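Functional macrophage inflammatory protein 1-alpha homolog (Human herpesvirus 8, PDB 1ZXT) probably acts as a virus-encoded CC chemokine, binding CCR-type chemokine receptors and signalling through them. Local coordinates at residues 55-58 and 59-63. Sequence-based numbering, arbitrary orientation.
Sequences SKNW and VRQLM
K56 occupies the N-cap position of the C-terminal helix of the chemokine fold, and its carbonyl oxygen takes the amide N-H of R60 in the first full helical bond, K56 O to R60 N 3.2 Å. The same oxygen receives a weak bond from V59 N. One residue on, N57 O accepts Q61 N at 3.0 Å. A further weak bond from Q61 NE2 to N57 O is doubtful, because Q61 NE2 also lies 2.8 Å from N57 ND2, two donors face to face, and one of these amides may be flipped. W58 O accepts L62 N at 3.2 Å, with Q61 N as a second, weak donor. The R60 side chain folds back over the first turn, a bend at chi3 (-132°) laying one guanidinium face over K56 C and N57 N; its NE reaches P54 O in a weak hydrogen bond. On the inner side V59 and L62 pack against V40 and L42 of strand 40-44. A chi1 of 69° swings the indole of W58, which also touches P19 and P20, back over the helix backbone. There V59 CG2 makes a CH-pi contact 3.5 Å from the centroid of the W58 six-membered ring, and L62 CD1 meets the ring edge at W58 CZ3, 3.8 Å away.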
ATOM      1  N   SER A  55      10.103  -1.856  -1.251  1.00 29.10           N
ATOM      2  CA  SER A  55      11.475  -2.357  -1.446  1.00 28.68           C
ATOM      3  C   SER A  55      11.567  -3.818  -1.741  1.00 28.90           C
ATOM      4  O   SER A  55      12.649  -4.317  -2.142  1.00 29.10           O
ATOM      5  CB  SER A  55      12.310  -2.028  -0.224  1.00 30.38           C
ATOM      6  OG  SER A  55      12.098  -2.958   0.798  1.00 35.20           O
ATOM      7  N   LYS A  56      10.472  -4.527  -1.607  1.00 28.30           N
ATOM      8  CA  LYS A  56      10.404  -5.933  -1.964  1.00 28.72           C
ATOM      9  C   LYS A  56       9.949  -6.165  -3.372  1.00 28.41           C
ATOM     10  O   LYS A  56       8.915  -5.698  -3.788  1.00 30.09           O
ATOM     11  CB  LYS A  56       9.430  -6.678  -1.034  1.00 28.65           C
ATOM     12  CG  LYS A  56       9.747  -6.581   0.467  1.00 31.37           C
ATOM     13  CD  LYS A  56      11.078  -7.098   0.791  1.00 37.05           C
ATOM     14  CE  LYS A  56      11.185  -7.408   2.277  1.00 39.79           C
ATOM     15  NZ  LYS A  56      12.522  -7.983   2.663  1.00 43.44           N
ATOM     16  N   ASN A  57      10.692  -6.987  -4.088  1.00 30.46           N
ATOM     17  CA  ASN A  57      10.338  -7.269  -5.462  1.00 29.94           C
ATOM     18  C   ASN A  57       8.915  -7.830  -5.647  1.00 29.19           C
ATOM     19  O   ASN A  57       8.193  -7.455  -6.587  1.00 28.63           O
ATOM     20  CB  ASN A  57      11.379  -8.195  -6.100  1.00 31.47           C
ATOM     21  CG  ASN A  57      11.084  -8.455  -7.533  1.00 34.16           C
ATOM     22  OD1 ASN A  57      10.829  -7.521  -8.312  1.00 40.94           O
ATOM     23  ND2 ASN A  57      11.073  -9.724  -7.903  1.00 37.31           N
ATOM     24  N   TRP A  58       8.497  -8.740  -4.778  1.00 28.25           N
ATOM     25  CA  TRP A  58       7.147  -9.269  -4.944  1.00 28.14           C
ATOM     26  C   TRP A  58       6.044  -8.171  -4.811  1.00 27.63           C
ATOM     27  O   TRP A  58       5.015  -8.199  -5.458  1.00 26.46           O
ATOM     28  CB  TRP A  58       6.880 -10.478  -4.045  1.00 28.58           C
ATOM     29  CG  TRP A  58       6.792 -10.229  -2.605  1.00 29.28           C
ATOM     30  CD1 TRP A  58       7.778 -10.422  -1.668  1.00 30.18           C
ATOM     31  CD2 TRP A  58       5.648  -9.709  -1.872  1.00 28.76           C
ATOM     32  NE1 TRP A  58       7.315 -10.078  -0.412  1.00 31.33           N
ATOM     33  CE2 TRP A  58       6.017  -9.650  -0.506  1.00 25.46           C
ATOM     34  CE3 TRP A  58       4.363  -9.321  -2.228  1.00 25.67           C
ATOM     35  CZ2 TRP A  58       5.130  -9.255   0.485  1.00 27.16           C
ATOM     36  CZ3 TRP A  58       3.495  -8.911  -1.261  1.00 26.07           C
ATOM     37  CH2 TRP A  58       3.887  -8.859   0.103  1.00 25.95           C
ATOM     38  N   VAL A  59       6.276  -7.198  -3.985  1.00 27.64           N
ATOM     39  CA  VAL A  59       5.322  -6.077  -3.845  1.00 29.39           C
ATOM     40  C   VAL A  59       5.298  -5.183  -5.111  1.00 30.67           C
ATOM     41  O   VAL A  59       4.233  -4.766  -5.563  1.00 33.07           O
ATOM     42  CB  VAL A  59       5.661  -5.173  -2.636  1.00 27.84           C
ATOM     43  CG1 VAL A  59       4.708  -3.973  -2.496  1.00 26.70           C
ATOM     44  CG2 VAL A  59       5.624  -5.912  -1.315  1.00 30.85           C
ATOM     45  N   ARG A  60       6.472  -4.895  -5.667  1.00 30.51           N
ATOM     46  CA  ARG A  60       6.527  -4.152  -6.903  1.00 32.85           C
ATOM     47  C   ARG A  60       5.812  -4.882  -8.009  1.00 32.72           C
ATOM     48  O   ARG A  60       5.264  -4.271  -8.925  1.00 34.84           O
ATOM     49  CB  ARG A  60       7.973  -3.925  -7.324  1.00 33.32           C
ATOM     50  CG  ARG A  60       8.695  -2.936  -6.478  1.00 37.19           C
ATOM     51  CD  ARG A  60      10.089  -2.650  -7.007  1.00 42.35           C
ATOM     52  NE  ARG A  60      11.048  -2.736  -5.913  1.00 50.18           N
ATOM     53  CZ  ARG A  60      11.950  -3.704  -5.750  1.00 54.62           C
ATOM     54  NH1 ARG A  60      12.105  -4.698  -6.631  1.00 53.88           N
ATOM     55  NH2 ARG A  60      12.751  -3.647  -4.700  1.00 58.25           N
ATOM     56  N   GLN A  61       5.870  -6.207  -8.001  1.00 33.15           N
ATOM     57  CA  GLN A  61       5.264  -6.963  -9.091  1.00 33.92           C
ATOM     58  C   GLN A  61       3.773  -6.919  -8.988  1.00 34.00           C
ATOM     59  O   GLN A  61       3.100  -6.824  -9.997  1.00 33.99           O
ATOM     60  CB  GLN A  61       5.744  -8.397  -9.084  1.00 34.61           C
ATOM     61  CG  GLN A  61       7.201  -8.519  -9.408  1.00 38.92           C
ATOM     62  CD  GLN A  61       7.634  -9.995  -9.391  1.00 45.68           C
ATOM     63  OE1 GLN A  61       7.238 -10.785 -10.279  1.00 50.71           O
ATOM     64  NE2 GLN A  61       8.426 -10.375  -8.364  1.00 46.40           N
ATOM     65  N   LEU A  62       3.236  -6.985  -7.768  1.00 33.63           N
ATOM     66  CA  LEU A  62       1.784  -6.806  -7.578  1.00 33.81           C
ATOM     67  C   LEU A  62       1.355  -5.409  -7.952  1.00 33.32           C
ATOM     68  O   LEU A  62       0.309  -5.215  -8.565  1.00 34.44           O
ATOM     69  CB  LEU A  62       1.368  -7.092  -6.155  1.00 33.84           C
ATOM     70  CG  LEU A  62       1.379  -8.539  -5.686  1.00 32.27           C
ATOM     71  CD1 LEU A  62       1.113  -8.548  -4.222  1.00 33.21           C
ATOM     72  CD2 LEU A  62       0.383  -9.431  -6.468  1.00 33.41           C
ATOM     73  N   MET A  63       2.178  -4.433  -7.575  1.00 35.50           N
ATOM     74  CA  MET A  63       1.913  -3.036  -7.854  1.00 35.08           C
ATOM     75  C   MET A  63       1.711  -2.861  -9.367  1.00 36.18           C
ATOM     76  O   MET A  63       0.706  -2.327  -9.829  1.00 35.14           O
ATOM     77  CB  MET A  63       3.052  -2.178  -7.364  1.00 35.92           C
ATOM     78  CG  MET A  63       3.013  -1.891  -5.882  1.00 32.12           C
ATOM     79  SD  MET A  63       4.532  -1.281  -5.161  1.00 32.26           S
ATOM     80  CE  MET A  63       4.647   0.263  -6.072  1.00 29.54           C
TER